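Local coordinates for protein glycosyltransferase (Rickettsia africae, PDB 7MI0) that probably transfers a sugar from an activated donor to an acceptor, as a two-domain glycosyltransferase of the GT-B fold, at residues Gly152-Ala157 with Lys176-Glu181; Thr130-Tyr135 with Val156-Phe161. All blocks are in the same frame, centred on the assembly; numbering follows the deposited sequence.

Contact 1 of 2, residues Gly152-Ala157 with Lys176-Glu181; sequences GKKVVA and KIVVIE
Val155, Val156 and Ala157 run parallel to Ile177, Val178 and Val179 as adjacent strands, and four backbone hydrogen bonds join segments 152-157 and 176-181, from Lys176 O to Ile180 N. Val155 N gives to Lys176 O at 2.8 Å, and Val155 O takes Val178 N at 2.8 Å. Ala157 repeats the pattern: its N reaches Val178 O at 3.0 Å and its O accepts Ile180 N, also at 3.0 Å. Longer CA-H...O contacts lie between these bonds, Val156 CA being 3.1 Å from Val178 O.

Apolar packing occupies both faces. On one, Val155 CG2 meets Ile177 CG1 at 3.7 Å. On the other, both methyls of Val156 meet Ile180 CD1, CG1 at 3.7 Å, the two side chains crossing at a slant, and the methylenes of Lys154 bend at chi2 (-110°) so that CD lies 3.9 Å from Val178 CG2.

The lysine ammonium groups are tied to backbone carbonyls nearby: Lys154 NZ to Asp175 O, Lys176 NZ to Leu150 O.

Strand 177-179 lies at one edge of the seven-stranded parallel sheet, reached from 154-157 through helix 160-168. That helix packs on the Ala157 and Ile177 face, the C-terminal helix 378-393 touches Val178 and Ile180 on the other, and strand 126-131 flanks 154-157.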
ATOM      1  N   GLY A 152     -19.584  19.969   4.354  1.00 57.71           N
ATOM      2  CA  GLY A 152     -19.329  19.713   5.763  1.00 57.78           C
ATOM      3  C   GLY A 152     -18.724  18.358   6.044  1.00 55.61           C
ATOM      4  O   GLY A 152     -18.947  17.793   7.122  1.00 54.85           O
ATOM      5  N   LYS A 153     -17.964  17.814   5.101  1.00 58.13           N
ATOM      6  CA  LYS A 153     -17.347  16.508   5.243  1.00 50.39           C
ATOM      7  C   LYS A 153     -15.859  16.634   4.963  1.00 51.12           C
ATOM      8  O   LYS A 153     -15.380  17.664   4.477  1.00 56.60           O
ATOM      9  CB  LYS A 153     -17.998  15.488   4.301  1.00 49.13           C
ATOM     10  CG  LYS A 153     -19.520  15.476   4.402  1.00 51.31           C
ATOM     11  CD  LYS A 153     -20.130  14.178   3.907  1.00 47.18           C
ATOM     12  CE  LYS A 153     -21.571  14.063   4.353  1.00 44.54           C
ATOM     13  NZ  LYS A 153     -22.386  15.235   3.912  1.00 52.87           N
ATOM     14  N   LYS A 154     -15.122  15.579   5.296  1.00 47.25           N
ATOM     15  CA  LYS A 154     -13.701  15.494   4.996  1.00 50.90           C
ATOM     16  C   LYS A 154     -13.431  14.240   4.175  1.00 43.84           C
ATOM     17  O   LYS A 154     -14.226  13.298   4.161  1.00 44.83           O
ATOM     18  CB  LYS A 154     -12.852  15.488   6.278  1.00 49.87           C
ATOM     19  CG  LYS A 154     -12.943  16.763   7.088  1.00 45.50           C
ATOM     20  CD  LYS A 154     -11.648  17.539   7.025  1.00 59.52           C
ATOM     21  CE  LYS A 154     -11.784  18.902   7.680  1.00 68.89           C
ATOM     22  NZ  LYS A 154     -12.691  19.793   6.902  1.00 70.07           N
ATOM     23  N   VAL A 155     -12.303  14.245   3.467  1.00 42.70           N
ATOM     24  CA  VAL A 155     -11.839  13.083   2.729  1.00 44.42           C
ATOM     25  C   VAL A 155     -10.373  12.861   3.069  1.00 45.82           C
ATOM     26  O   VAL A 155      -9.653  13.789   3.445  1.00 46.66           O
ATOM     27  CB  VAL A 155     -12.020  13.242   1.206  1.00 48.99           C
ATOM     28  CG1 VAL A 155     -13.502  13.227   0.837  1.00 43.40           C
ATOM     29  CG2 VAL A 155     -11.352  14.530   0.736  1.00 47.01           C
ATOM     30  N   VAL A 156      -9.932  11.613   2.933  1.00 42.35           N
ATOM     31  CA  VAL A 156      -8.556  11.231   3.238  1.00 40.80           C
ATOM     32  C   VAL A 156      -7.894  10.725   1.965  1.00 41.34           C
ATOM     33  O   VAL A 156      -8.448   9.870   1.268  1.00 44.69           O
ATOM     34  CB  VAL A 156      -8.488  10.168   4.352  1.00 36.56           C
ATOM     35  CG1 VAL A 156      -7.102   9.579   4.441  1.00 33.41           C
ATOM     36  CG2 VAL A 156      -8.876  10.770   5.684  1.00 37.69           C
ATOM     37  N   ALA A 157      -6.713  11.256   1.666  1.00 40.10           N
ATOM     38  CA  ALA A 157      -5.864  10.755   0.599  1.00 42.51           C
ATOM     39  C   ALA A 157      -4.670  10.030   1.208  1.00 41.88           C
ATOM     40  O   ALA A 157      -4.028  10.541   2.132  1.00 43.11           O
ATOM     41  CB  ALA A 157      -5.388  11.894  -0.307  1.00 44.98           C
ATOM     42  N   LYS A 176     -11.018  20.286   2.606  1.00 68.30           N
ATOM     43  CA  LYS A 176     -11.702  19.023   2.830  1.00 64.05           C
ATOM     44  C   LYS A 176     -10.754  17.834   2.844  1.00 61.18           C
ATOM     45  O   LYS A 176     -11.111  16.782   3.392  1.00 56.64           O
ATOM     46  CB  LYS A 176     -12.764  18.797   1.747  1.00 59.84           C
ATOM     47  CG  LYS A 176     -13.952  19.742   1.812  1.00 61.30           C
ATOM     48  CD  LYS A 176     -15.002  19.328   0.800  1.00 63.15           C
ATOM     49  CE  LYS A 176     -16.036  20.411   0.565  1.00 60.42           C
ATOM     50  NZ  LYS A 176     -16.823  20.702   1.792  1.00 70.23           N
ATOM     51  N   ILE A 177      -9.560  17.976   2.267  1.00 61.91           N
ATOM     52  CA  ILE A 177      -8.659  16.855   2.016  1.00 55.96           C
ATOM     53  C   ILE A 177      -7.614  16.791   3.115  1.00 51.49           C
ATOM     54  O   ILE A 177      -6.856  17.746   3.325  1.00 61.72           O
ATOM     55  CB  ILE A 177      -7.977  16.965   0.646  1.00 59.33           C
ATOM     56  CG1 ILE A 177      -9.009  17.173  -0.464  1.00 58.05           C
ATOM     57  CG2 ILE A 177      -7.140  15.719   0.389  1.00 53.41           C
ATOM     58  CD1 ILE A 177      -8.388  17.468  -1.812  1.00 56.19           C
ATOM     59  N   VAL A 178      -7.547  15.648   3.786  1.00 51.13           N
ATOM     60  CA  VAL A 178      -6.548  15.366   4.807  1.00 44.08           C
ATOM     61  C   VAL A 178      -5.682  14.229   4.293  1.00 43.14           C
ATOM     62  O   VAL A 178      -6.204  13.187   3.881  1.00 46.36           O
ATOM     63  CB  VAL A 178      -7.216  15.000   6.144  1.00 41.40           C
ATOM     64  CG1 VAL A 178      -6.197  14.535   7.148  1.00 45.30           C
ATOM     65  CG2 VAL A 178      -8.000  16.188   6.681  1.00 46.59           C
ATOM     66  N   VAL A 179      -4.369  14.425   4.294  1.00 43.54           N
ATOM     67  CA  VAL A 179      -3.444  13.382   3.868  1.00 41.89           C
ATOM     68  C   VAL A 179      -3.051  12.544   5.077  1.00 44.84           C
ATOM     69  O   VAL A 179      -2.649  13.083   6.115  1.00 49.47           O
ATOM     70  CB  VAL A 179      -2.202  13.982   3.192  1.00 45.05           C
ATOM     71  CG1 VAL A 179      -1.329  12.872   2.616  1.00 43.59           C
ATOM     72  CG2 VAL A 179      -2.612  14.964   2.114  1.00 51.45           C
ATOM     73  N   ILE A 180      -3.175  11.224   4.944  1.00 41.28           N
ATOM     74  CA  ILE A 180      -2.717  10.272   5.957  1.00 42.09           C
ATOM     75  C   ILE A 180      -1.837   9.259   5.224  1.00 42.76           C
ATOM     76  O   ILE A 180      -2.329   8.247   4.716  1.00 41.88           O
ATOM     77  CB  ILE A 180      -3.872   9.574   6.680  1.00 37.27           C
ATOM     78  CG1 ILE A 180      -4.841  10.601   7.258  1.00 38.01           C
ATOM     79  CG2 ILE A 180      -3.348   8.654   7.771  1.00 34.60           C
ATOM     80  CD1 ILE A 180      -6.000   9.978   7.999  1.00 38.32           C
ATOM     81  N   GLU A 181      -0.532   9.526   5.169  1.00 41.58           N
ATOM     82  CA  GLU A 181       0.375   8.649   4.438  1.00 42.85           C
ATOM     83  C   GLU A 181       0.309   7.225   4.979  1.00 39.91           C
ATOM     84  O   GLU A 181      -0.072   6.977   6.124  1.00 42.27           O
ATOM     85  CB  GLU A 181       1.821   9.146   4.522  1.00 46.38           C
ATOM     86  CG  GLU A 181       2.095  10.491   3.879  1.00 46.14           C
ATOM     87  CD  GLU A 181       1.859  11.647   4.831  1.00 54.16           C
ATOM     88  OE1 GLU A 181       1.002  11.515   5.738  1.00 52.99           O
ATOM     89  OE2 GLU A 181       2.539  12.687   4.674  1.00 56.86           O
TER

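Contact 2 of 2, residues Thr130-Tyr135 with Val156-Phe161; sequences TFHGVY and VAVSNF
Strands 126-131 and 154-157, neighbours in the parallel sheet of the N-terminal Rossmann-like domain and joined through helix 139-149 in a beta-alpha-beta unit, meet here at their C-terminal ends, where the chain turns into loops and the start of helix 160-168. Phe131 N donates to Val156 O at 2.7 Å in a nearly straight bond, 168° at the hydrogen. The next bond, Val158 N to Phe131 O, is weak at 3.4 Å, as the two segments diverge beyond the sheet.

Thr130 and Val156 lie side by side on one face: Thr130 OG1 is 3.5 Å from Val156 CB, and Thr130 CG2 touches Val156 CG1 at 3.6 Å. The hydroxyl makes its hydrogen bond away from this contact, with His106 NE2, and meets Val156 by packing alone.

Past the strands, Val158 points back toward segment 130-135. Val158 CG1, anti to the carbonyl carbon (chi1 -55°), sits 3.4 Å from Phe131 O and over one face of the His132 ring, a CH-pi contact 4.2 Å from the centroid and offset toward the rim; Arg108 NE on His132 NE2 helps to fix that ring's rotation. Farther out, Val134 CG2 approaches Phe161 CE2 at 3.6 Å, the two side chains crossing at about a right angle.

Ser159 OG caps helix 160-168 at Val162 N, and Glu326, from the C-terminal half, receives the N-H groups of Asn160 (OE1) and Phe161 (OE2), consistent with a place at the cleft between the halves. Phe131 packs on Val162 and Leu166 of this helix, and strand 104-107 lies on the far side of 126-131.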
ATOM      1  N   THR A 130     -11.926   7.626   2.344  1.00 44.68           N
ATOM      2  CA  THR A 130     -10.496   7.537   2.075  1.00 40.75           C
ATOM      3  C   THR A 130     -10.302   7.039   0.652  1.00 44.26           C
ATOM      4  O   THR A 130     -10.904   6.035   0.255  1.00 48.38           O
ATOM      5  CB  THR A 130      -9.787   6.598   3.058  1.00 42.21           C
ATOM      6  OG1 THR A 130      -9.999   7.050   4.401  1.00 39.67           O
ATOM      7  CG2 THR A 130      -8.289   6.566   2.774  1.00 35.97           C
ATOM      8  N   PHE A 131      -9.468   7.742  -0.113  1.00 47.08           N
ATOM      9  CA  PHE A 131      -9.138   7.369  -1.486  1.00 46.85           C
ATOM     10  C   PHE A 131      -7.794   6.649  -1.474  1.00 45.54           C
ATOM     11  O   PHE A 131      -6.753   7.274  -1.250  1.00 47.25           O
ATOM     12  CB  PHE A 131      -9.101   8.604  -2.387  1.00 49.24           C
ATOM     13  CG  PHE A 131     -10.422   9.342  -2.469  1.00 50.03           C
ATOM     14  CD1 PHE A 131     -10.736  10.342  -1.557  1.00 49.19           C
ATOM     15  CD2 PHE A 131     -11.347   9.034  -3.456  1.00 42.03           C
ATOM     16  CE1 PHE A 131     -11.949  11.013  -1.630  1.00 50.72           C
ATOM     17  CE2 PHE A 131     -12.550   9.705  -3.533  1.00 44.32           C
ATOM     18  CZ  PHE A 131     -12.855  10.693  -2.619  1.00 43.51           C
ATOM     19  N   HIS A 132      -7.816   5.335  -1.694  1.00 49.83           N
ATOM     20  CA  HIS A 132      -6.599   4.529  -1.731  1.00 49.87           C
ATOM     21  C   HIS A 132      -5.960   4.492  -3.114  1.00 52.73           C
ATOM     22  O   HIS A 132      -5.017   3.723  -3.331  1.00 56.55           O
ATOM     23  CB  HIS A 132      -6.889   3.094  -1.278  1.00 48.85           C
ATOM     24  CG  HIS A 132      -7.262   2.974   0.166  1.00 48.01           C
ATOM     25  ND1 HIS A 132      -6.464   2.336   1.089  1.00 57.23           N
ATOM     26  CD2 HIS A 132      -8.353   3.401   0.843  1.00 48.03           C
ATOM     27  CE1 HIS A 132      -7.045   2.378   2.274  1.00 55.19           C
ATOM     28  NE2 HIS A 132      -8.192   3.020   2.153  1.00 49.40           N
ATOM     29  N   GLY A 133      -6.457   5.282  -4.055  1.00 54.70           N
ATOM     30  CA  GLY A 133      -5.906   5.228  -5.393  1.00 58.81           C
ATOM     31  C   GLY A 133      -6.495   6.325  -6.243  1.00 58.68           C
ATOM     32  O   GLY A 133      -7.337   7.107  -5.795  1.00 57.01           O
ATOM     33  N   VAL A 134      -6.037   6.365  -7.491  1.00 60.41           N
ATOM     34  CA  VAL A 134      -6.469   7.360  -8.464  1.00 64.12           C
ATOM     35  C   VAL A 134      -7.499   6.697  -9.370  1.00 68.34           C
ATOM     36  O   VAL A 134      -7.151   5.912 -10.256  1.00 67.99           O
ATOM     37  CB  VAL A 134      -5.287   7.914  -9.261  1.00 62.68           C
ATOM     38  CG1 VAL A 134      -5.781   8.867 -10.330  1.00 54.58           C
ATOM     39  CG2 VAL A 134      -4.300   8.601  -8.326  1.00 52.54           C
ATOM     40  N   TYR A 135      -8.774   6.995  -9.138  1.00 74.97           N
ATOM     41  CA  TYR A 135      -9.856   6.601 -10.024  1.00 72.31           C
ATOM     42  C   TYR A 135     -10.561   7.857 -10.505  1.00 75.64           C
ATOM     43  O   TYR A 135     -10.458   8.921  -9.889  1.00 79.47           O
ATOM     44  CB  TYR A 135     -10.859   5.669  -9.334  1.00 75.13           C
ATOM     45  CG  TYR A 135     -10.527   5.325  -7.899  1.00 80.83           C
ATOM     46  CD1 TYR A 135      -9.616   4.316  -7.599  1.00 79.54           C
ATOM     47  CD2 TYR A 135     -11.140   5.993  -6.842  1.00 78.81           C
ATOM     48  CE1 TYR A 135      -9.312   3.985  -6.285  1.00 78.80           C
ATOM     49  CE2 TYR A 135     -10.847   5.670  -5.523  1.00 81.29           C
ATOM     50  CZ  TYR A 135      -9.930   4.666  -5.248  1.00 82.94           C
ATOM     51  OH  TYR A 135      -9.637   4.343  -3.932  1.00 78.74           O
ATOM     52  N   VAL A 156      -9.932  11.613   2.933  1.00 42.35           N
ATOM     53  CA  VAL A 156      -8.556  11.231   3.238  1.00 40.80           C
ATOM     54  C   VAL A 156      -7.894  10.725   1.965  1.00 41.34           C
ATOM     55  O   VAL A 156      -8.448   9.870   1.268  1.00 44.69           O
ATOM     56  CB  VAL A 156      -8.488  10.168   4.352  1.00 36.56           C
ATOM     57  CG1 VAL A 156      -7.102   9.579   4.441  1.00 33.41           C
ATOM     58  CG2 VAL A 156      -8.876  10.770   5.684  1.00 37.69           C
ATOM     59  N   ALA A 157      -6.713  11.256   1.666  1.00 40.10           N
ATOM     60  CA  ALA A 157      -5.864  10.755   0.599  1.00 42.51           C
ATOM     61  C   ALA A 157      -4.670  10.030   1.208  1.00 41.88           C
ATOM     62  O   ALA A 157      -4.028  10.541   2.132  1.00 43.11           O
ATOM     63  CB  ALA A 157      -5.388  11.894  -0.307  1.00 44.98           C
ATOM     64  N   VAL A 158      -4.381   8.831   0.691  1.00 37.35           N
ATOM     65  CA  VAL A 158      -3.281   8.018   1.205  1.00 36.92           C
ATOM     66  C   VAL A 158      -1.921   8.523   0.762  1.00 45.43           C
ATOM     67  O   VAL A 158      -0.901   7.941   1.159  1.00 50.38           O
ATOM     68  CB  VAL A 158      -3.382   6.547   0.760  1.00 41.81           C
ATOM     69  CG1 VAL A 158      -4.725   5.945   1.149  1.00 38.75           C
ATOM     70  CG2 VAL A 158      -3.140   6.437  -0.735  1.00 45.43           C
ATOM     71  N   SER A 159      -1.868   9.575  -0.053  1.00 43.44           N
ATOM     72  CA  SER A 159      -0.603  10.167  -0.470  1.00 45.26           C
ATOM     73  C   SER A 159      -0.871  11.572  -0.982  1.00 47.45           C
ATOM     74  O   SER A 159      -2.018  11.969  -1.197  1.00 54.04           O
ATOM     75  CB  SER A 159       0.090   9.313  -1.540  1.00 51.52           C
ATOM     76  OG  SER A 159      -0.714   9.161  -2.703  1.00 50.55           O
ATOM     77  N   ASN A 160       0.205  12.331  -1.174  1.00 48.93           N
ATOM     78  CA  ASN A 160       0.042  13.629  -1.814  1.00 51.97           C
ATOM     79  C   ASN A 160      -0.228  13.486  -3.299  1.00 51.99           C
ATOM     80  O   ASN A 160      -0.815  14.389  -3.902  1.00 56.66           O
ATOM     81  CB  ASN A 160       1.270  14.507  -1.589  1.00 53.62           C
ATOM     82  CG  ASN A 160       1.284  15.142  -0.211  1.00 64.03           C
ATOM     83  OD1 ASN A 160       0.612  16.152   0.030  1.00 69.78           O
ATOM     84  ND2 ASN A 160       2.051  14.554   0.704  1.00 58.04           N
ATOM     85  N   PHE A 161       0.188  12.372  -3.895  1.00 50.00           N
ATOM     86  CA  PHE A 161      -0.147  12.103  -5.287  1.00 51.95           C
ATOM     87  C   PHE A 161      -1.654  11.949  -5.462  1.00 57.49           C
ATOM     88  O   PHE A 161      -2.237  12.491  -6.408  1.00 61.87           O
ATOM     89  CB  PHE A 161       0.610  10.855  -5.737  1.00 53.24           C
ATOM     90  CG  PHE A 161       0.276  10.389  -7.114  1.00 55.59           C
ATOM     91  CD1 PHE A 161       0.702  11.091  -8.222  1.00 59.91           C
ATOM     92  CD2 PHE A 161      -0.423   9.209  -7.299  1.00 54.07           C
ATOM     93  CE1 PHE A 161       0.410  10.642  -9.491  1.00 62.65           C
ATOM     94  CE2 PHE A 161      -0.714   8.753  -8.566  1.00 56.77           C
ATOM     95  CZ  PHE A 161      -0.295   9.472  -9.664  1.00 61.07           C
TER

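Overall arrangement
Both contacts use strand 154-157, which has 126-131 on one side and 177-179 on the other, so together they join three consecutive strands of one sheet; their centres are 9 Å apart. Contact 1 is an edge pairing, partly buried, held by a regular run of backbone bonds with lysines at the start of the strands. Contact 2 lies deeper in the chain and is mostly buried; it has one nearly straight backbone bond and one weak one, and adds side-chain contacts beyond the strand ends. The two meet directly where Val155 CB packs against Phe131 CE1 at 3.6 Å, and helix 160-168 starts in contact 2 and leads to strand 177-179 of contact 1.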